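Local coordinates for CocE/NonD family hydrolase (PDB 3III), which is probably a serine hydrolase of the CocE/NonD group that cleaves ester or amide bonds, pairing an alpha/beta-hydrolase catalytic domain with a beta-rich C-terminal domain, at residues V452-L464 with P491-F503. Sequence-based numbering, arbitrary orientation.
Sequences VATGWLRVSHREL and PVEIELLPSGTLF
Leu457 and Val492 meet at the apolar centre of this contact, Leu457 CD2 lying 3.8 Å from Val492 CB, while Leu457 CB rests near CG1 of Ile494. The setting is the C-terminal domain of an S15-family hydrolase, a beta sandwich probably of the jelly-roll kind, where strands 447-458 and 490-503, which belong to different sheets, run antiparallel with segment axes at 152°. Val492 CG1, anti to its carbonyl carbon (chi1 -58°), reaches Val459 CG1 and also touches the CB and CD of Arg462. Toward the middle of the pairing the backbones close in at Gly455, whose CA makes a CA-H...O contact with Glu495 O at 3.4 Å; CD1 of Leu496 and CG2 of Ile494 flank that glycine. Leu497 CD1 comes near the plane of the Trp456 ring, 4.1 Å from CZ3 at its edge, while CG2 of Thr454 sits over one face, toward its rim. Beyond, Val452 CG1 lies against Thr501 OG1, whose main polar partner is Arg338, next to a classic bulge in which Val452 and Ala453 together stand opposite Ile429 of strand 424-432.

A single direct hydrogen bond crosses between the segments, Leu497 N to Thr454 O, nearly straight at 168°. Beside it water replaces strand pairing: one molecule links Trp456 O to Glu495 N, a second Trp456 N to Glu495 O. A third ties the loop at Arg462 O to Glu493 N. At the polar edge Arg462 NH1 bonds Val459 O at 3.0 Å, in the guanidinium plane, and Leu482 O besides; Arg462 N grips the same Val459 oxygen from the opposite face. A fourth water accepts from Arg462 NE at 2.8 Å and donates to Pro491 O at 2.9 Å.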
loop_
_atom_site.group_PDB
_atom_site.type_symbol
_atom_site.label_atom_id
_atom_site.label_comp_id
_atom_site.label_asym_id
_atom_site.label_seq_id
_atom_site.Cartn_x
_atom_site.Cartn_y
_atom_site.Cartn_z
ATOM N N VAL A 452 -4.695 -13.500 8.210
ATOM C CA VAL A 452 -5.838 -12.914 7.480
ATOM C C VAL A 452 -5.813 -11.398 7.532
ATOM O O VAL A 452 -5.918 -10.716 6.507
ATOM C CB VAL A 452 -7.156 -13.393 8.078
ATOM C CG1 VAL A 452 -8.419 -12.576 7.574
ATOM C CG2 VAL A 452 -7.365 -14.884 7.828
ATOM N N ALA A 453 -5.720 -10.875 8.738
ATOM C CA ALA A 453 -5.694 -9.419 8.974
ATOM C C ALA A 453 -4.862 -9.085 10.214
ATOM O O ALA A 453 -4.770 -9.861 11.153
ATOM C CB ALA A 453 -7.133 -8.886 9.119
ATOM N N THR A 454 -4.289 -7.892 10.188
ATOM C CA THR A 454 -3.467 -7.396 11.249
ATOM C C THR A 454 -3.926 -5.984 11.645
ATOM O O THR A 454 -4.367 -5.122 10.786
ATOM C CB THR A 454 -2.001 -7.464 10.770
ATOM O OG1 THR A 454 -1.732 -8.816 10.320
ATOM C CG2 THR A 454 -0.955 -7.078 11.875
ATOM N N GLY A 455 -3.744 -5.676 12.930
ATOM C CA GLY A 455 -3.884 -4.296 13.412
ATOM C C GLY A 455 -3.103 -4.011 14.694
ATOM O O GLY A 455 -2.685 -4.933 15.382
ATOM N N TRP A 456 -2.939 -2.731 15.010
ATOM C CA TRP A 456 -2.129 -2.272 16.151
ATOM C C TRP A 456 -2.741 -1.077 16.864
ATOM O O TRP A 456 -3.361 -0.208 16.233
ATOM C CB TRP A 456 -0.768 -1.813 15.665
ATOM C CG TRP A 456 0.053 -2.799 14.912
ATOM C CD1 TRP A 456 1.073 -3.570 15.422
ATOM C CD2 TRP A 456 0.034 -3.045 13.513
ATOM N NE1 TRP A 456 1.633 -4.320 14.436
ATOM C CE2 TRP A 456 1.038 -4.007 13.245
ATOM C CE3 TRP A 456 -0.736 -2.556 12.453
ATOM C CZ2 TRP A 456 1.286 -4.501 11.947
ATOM C CZ3 TRP A 456 -0.514 -3.057 11.189
ATOM C CH2 TRP A 456 0.515 -4.025 10.950
ATOM N N LEU A 457 -2.523 -0.958 18.167
ATOM C CA LEU A 457 -2.855 0.287 18.835
ATOM C C LEU A 457 -2.024 0.520 20.105
ATOM O O LEU A 457 -1.913 -0.346 20.922
ATOM C CB LEU A 457 -4.324 0.291 19.239
ATOM C CG LEU A 457 -4.839 1.598 19.883
ATOM C CD1 LEU A 457 -4.830 2.760 18.836
ATOM C CD2 LEU A 457 -6.239 1.393 20.520
ATOM N N ARG A 458 -1.518 1.730 20.261
ATOM C CA ARG A 458 -0.960 2.200 21.522
ATOM C C ARG A 458 -2.135 2.839 22.271
ATOM O O ARG A 458 -2.847 3.745 21.778
ATOM C CB ARG A 458 0.204 3.150 21.254
ATOM C CG ARG A 458 0.842 3.750 22.521
ATOM C CD ARG A 458 2.185 4.368 22.206
ATOM N NE ARG A 458 3.201 3.338 22.013
ATOM C CZ ARG A 458 4.471 3.564 21.741
ATOM N NH1 ARG A 458 4.943 4.790 21.613
ATOM N NH2 ARG A 458 5.282 2.540 21.576
ATOM N N VAL A 459 -2.418 2.289 23.443
ATOM C CA VAL A 459 -3.661 2.614 24.149
ATOM C C VAL A 459 -3.748 4.089 24.574
ATOM O O VAL A 459 -4.828 4.669 24.594
ATOM C CB VAL A 459 -3.894 1.580 25.306
ATOM C CG1 VAL A 459 -5.060 1.971 26.231
ATOM C CG2 VAL A 459 -4.106 0.177 24.675
ATOM N N SER A 460 -2.623 4.732 24.873
ATOM C CA SER A 460 -2.656 6.190 25.119
ATOM C C SER A 460 -3.148 6.991 23.875
ATOM O O SER A 460 -3.598 8.126 24.002
ATOM C CB SER A 460 -1.304 6.723 25.585
ATOM O OG SER A 460 -0.367 6.624 24.554
ATOM N N HIS A 461 -3.146 6.353 22.710
ATOM C CA HIS A 461 -3.658 6.962 21.469
ATOM C C HIS A 461 -5.073 6.542 21.091
ATOM O O HIS A 461 -5.517 6.745 19.943
ATOM C CB HIS A 461 -2.714 6.571 20.335
ATOM C CG HIS A 461 -1.377 7.234 20.420
ATOM N ND1 HIS A 461 -0.759 7.835 19.332
ATOM C CD2 HIS A 461 -0.550 7.420 21.473
ATOM C CE1 HIS A 461 0.405 8.331 19.713
ATOM N NE2 HIS A 461 0.555 8.101 21.011
ATOM N N ARG A 462 -5.789 5.940 22.021
ATOM C CA ARG A 462 -7.112 5.353 21.711
ATOM C C ARG A 462 -8.250 6.313 21.325
ATOM O O ARG A 462 -9.334 5.868 20.895
ATOM C CB ARG A 462 -7.613 4.554 22.933
ATOM C CG ARG A 462 -7.919 5.418 24.136
ATOM C CD ARG A 462 -8.165 4.539 25.398
ATOM N NE ARG A 462 -8.369 5.350 26.615
ATOM C CZ ARG A 462 -7.405 5.924 27.337
ATOM N NH1 ARG A 462 -6.118 5.803 27.023
ATOM N NH2 ARG A 462 -7.736 6.626 28.388
ATOM N N GLU A 463 -8.097 7.591 21.583
ATOM C CA GLU A 463 -9.251 8.490 21.455
ATOM C C GLU A 463 -9.707 8.557 19.989
ATOM O O GLU A 463 -8.915 8.846 19.080
ATOM C CB GLU A 463 -8.907 9.924 21.921
ATOM C CG GLU A 463 -10.153 10.898 21.818
ATOM C CD GLU A 463 -9.837 12.382 22.080
ATOM O OE1 GLU A 463 -8.665 12.794 21.980
ATOM O OE2 GLU A 463 -10.783 13.158 22.318
ATOM N N LEU A 464 -10.980 8.258 19.771
ATOM C CA LEU A 464 -11.553 8.144 18.433
ATOM C C LEU A 464 -11.960 9.500 17.849
ATOM O O LEU A 464 -12.410 10.366 18.557
ATOM C CB LEU A 464 -12.799 7.215 18.525
ATOM C CG LEU A 464 -12.593 5.733 18.821
ATOM C CD1 LEU A 464 -13.921 5.007 19.094
ATOM C CD2 LEU A 464 -11.794 5.060 17.637
ATOM N N PRO A 491 -11.888 1.465 27.244
ATOM C CA PRO A 491 -12.339 0.844 26.002
ATOM C C PRO A 491 -11.470 1.291 24.852
ATOM O O PRO A 491 -11.158 2.488 24.781
ATOM C CB PRO A 491 -13.756 1.413 25.822
ATOM C CG PRO A 491 -13.688 2.726 26.519
ATOM C CD PRO A 491 -12.790 2.559 27.654
ATOM N N VAL A 492 -11.073 0.346 23.996
ATOM C CA VAL A 492 -10.266 0.601 22.814
ATOM C C VAL A 492 -10.905 -0.088 21.641
ATOM O O VAL A 492 -11.580 -1.121 21.795
ATOM C CB VAL A 492 -8.811 0.141 22.966
ATOM C CG1 VAL A 492 -8.142 0.868 24.226
ATOM C CG2 VAL A 492 -8.735 -1.379 23.047
ATOM N N GLU A 493 -10.715 0.492 20.482
ATOM C CA GLU A 493 -11.143 -0.124 19.222
ATOM C C GLU A 493 -9.972 -0.137 18.292
ATOM O O GLU A 493 -9.383 0.921 18.004
ATOM C CB GLU A 493 -12.282 0.660 18.602
ATOM C CG GLU A 493 -13.490 0.623 19.488
ATOM C CD GLU A 493 -14.662 1.389 18.959
ATOM O OE1 GLU A 493 -14.851 1.483 17.736
ATOM O OE2 GLU A 493 -15.442 1.875 19.809
ATOM N N ILE A 494 -9.610 -1.347 17.880
ATOM C CA ILE A 494 -8.438 -1.604 17.079
ATOM C C ILE A 494 -8.842 -1.817 15.636
ATOM O O ILE A 494 -9.712 -2.674 15.331
ATOM C CB ILE A 494 -7.662 -2.811 17.597
ATOM C CG1 ILE A 494 -7.251 -2.576 19.057
ATOM C CG2 ILE A 494 -6.375 -3.057 16.794
ATOM C CD1 ILE A 494 -6.460 -3.779 19.678
ATOM N N GLU A 495 -8.232 -1.020 14.756
ATOM C CA GLU A 495 -8.421 -1.139 13.267
ATOM C C GLU A 495 -7.696 -2.388 12.686
ATOM O O GLU A 495 -6.489 -2.364 12.462
ATOM C CB GLU A 495 -7.904 0.153 12.582
ATOM C CG GLU A 495 -8.055 0.231 11.047
ATOM C CD GLU A 495 -7.439 1.502 10.464
ATOM O OE1 GLU A 495 -6.670 2.172 11.172
ATOM O OE2 GLU A 495 -7.756 1.876 9.300
ATOM N N LEU A 496 -8.436 -3.454 12.464
ATOM C CA LEU A 496 -7.940 -4.536 11.586
ATOM C C LEU A 496 -8.037 -4.026 10.123
ATOM O O LEU A 496 -9.063 -3.547 9.700
ATOM C CB LEU A 496 -8.694 -5.866 11.783
ATOM C CG LEU A 496 -8.498 -6.643 13.068
ATOM C CD1 LEU A 496 -7.041 -6.896 13.351
ATOM C CD2 LEU A 496 -9.185 -5.909 14.210
ATOM N N LEU A 497 -6.923 -4.090 9.403
ATOM C CA LEU A 497 -6.828 -3.529 8.083
ATOM C C LEU A 497 -7.627 -4.396 7.128
ATOM O O LEU A 497 -7.891 -5.587 7.423
ATOM C CB LEU A 497 -5.368 -3.448 7.690
ATOM C CG LEU A 497 -4.610 -2.372 8.508
ATOM C CD1 LEU A 497 -3.150 -2.438 8.054
ATOM C CD2 LEU A 497 -5.180 -0.946 8.349
ATOM N N PRO A 498 -8.059 -3.799 5.992
ATOM C CA PRO A 498 -8.995 -4.487 5.076
ATOM C C PRO A 498 -8.433 -5.815 4.543
ATOM O O PRO A 498 -7.256 -5.887 4.159
ATOM C CB PRO A 498 -9.149 -3.507 3.927
ATOM C CG PRO A 498 -8.859 -2.136 4.562
ATOM C CD PRO A 498 -7.821 -2.404 5.574
ATOM N N SER A 499 -9.294 -6.841 4.579
ATOM C CA SER A 499 -8.956 -8.196 4.167
ATOM C C SER A 499 -10.184 -8.861 3.505
ATOM O O SER A 499 -11.288 -8.459 3.732
ATOM C CB SER A 499 -8.481 -8.990 5.381
ATOM O OG SER A 499 -9.524 -9.246 6.266
ATOM N N GLY A 500 -9.939 -9.828 2.640
ATOM C CA GLY A 500 -10.995 -10.574 1.940
ATOM C C GLY A 500 -10.725 -12.045 1.996
ATOM O O GLY A 500 -9.751 -12.523 1.391
ATOM N N THR A 501 -11.615 -12.799 2.642
ATOM C CA THR A 501 -11.332 -14.185 2.976
ATOM C C THR A 501 -12.600 -14.991 3.089
ATOM O O THR A 501 -13.603 -14.479 3.628
ATOM C CB THR A 501 -10.572 -14.240 4.352
ATOM O OG1 THR A 501 -9.667 -13.132 4.407
ATOM C CG2 THR A 501 -9.800 -15.589 4.565
ATOM N N LEU A 502 -12.569 -16.212 2.557
ATOM C CA LEU A 502 -13.614 -17.216 2.743
ATOM C C LEU A 502 -13.286 -18.026 3.985
ATOM O O LEU A 502 -12.113 -18.486 4.146
ATOM C CB LEU A 502 -13.606 -18.212 1.573
ATOM C CG LEU A 502 -14.524 -19.428 1.573
ATOM C CD1 LEU A 502 -16.006 -18.979 1.644
ATOM C CD2 LEU A 502 -14.202 -20.228 0.255
ATOM N N PHE A 503 -14.296 -18.230 4.837
ATOM C CA PHE A 503 -14.207 -19.208 5.915
ATOM C C PHE A 503 -15.233 -20.256 5.564
ATOM O O PHE A 503 -16.431 -19.965 5.556
ATOM C CB PHE A 503 -14.497 -18.537 7.303
ATOM C CG PHE A 503 -13.462 -17.559 7.723
ATOM C CD1 PHE A 503 -12.460 -17.922 8.632
ATOM C CD2 PHE A 503 -13.405 -16.298 7.160
ATOM C CE1 PHE A 503 -11.481 -17.032 9.000
ATOM C CE2 PHE A 503 -12.401 -15.396 7.519
ATOM C CZ PHE A 503 -11.441 -15.757 8.420
HETATM O O HOH W 1 -5.887 0.630 15.425
HETATM O O HOH W 2 -4.340 -0.858 13.039
HETATM O O HOH W 3 -10.199 3.403 20.581
HETATM O O HOH W 4 -11.068 5.129 26.058
#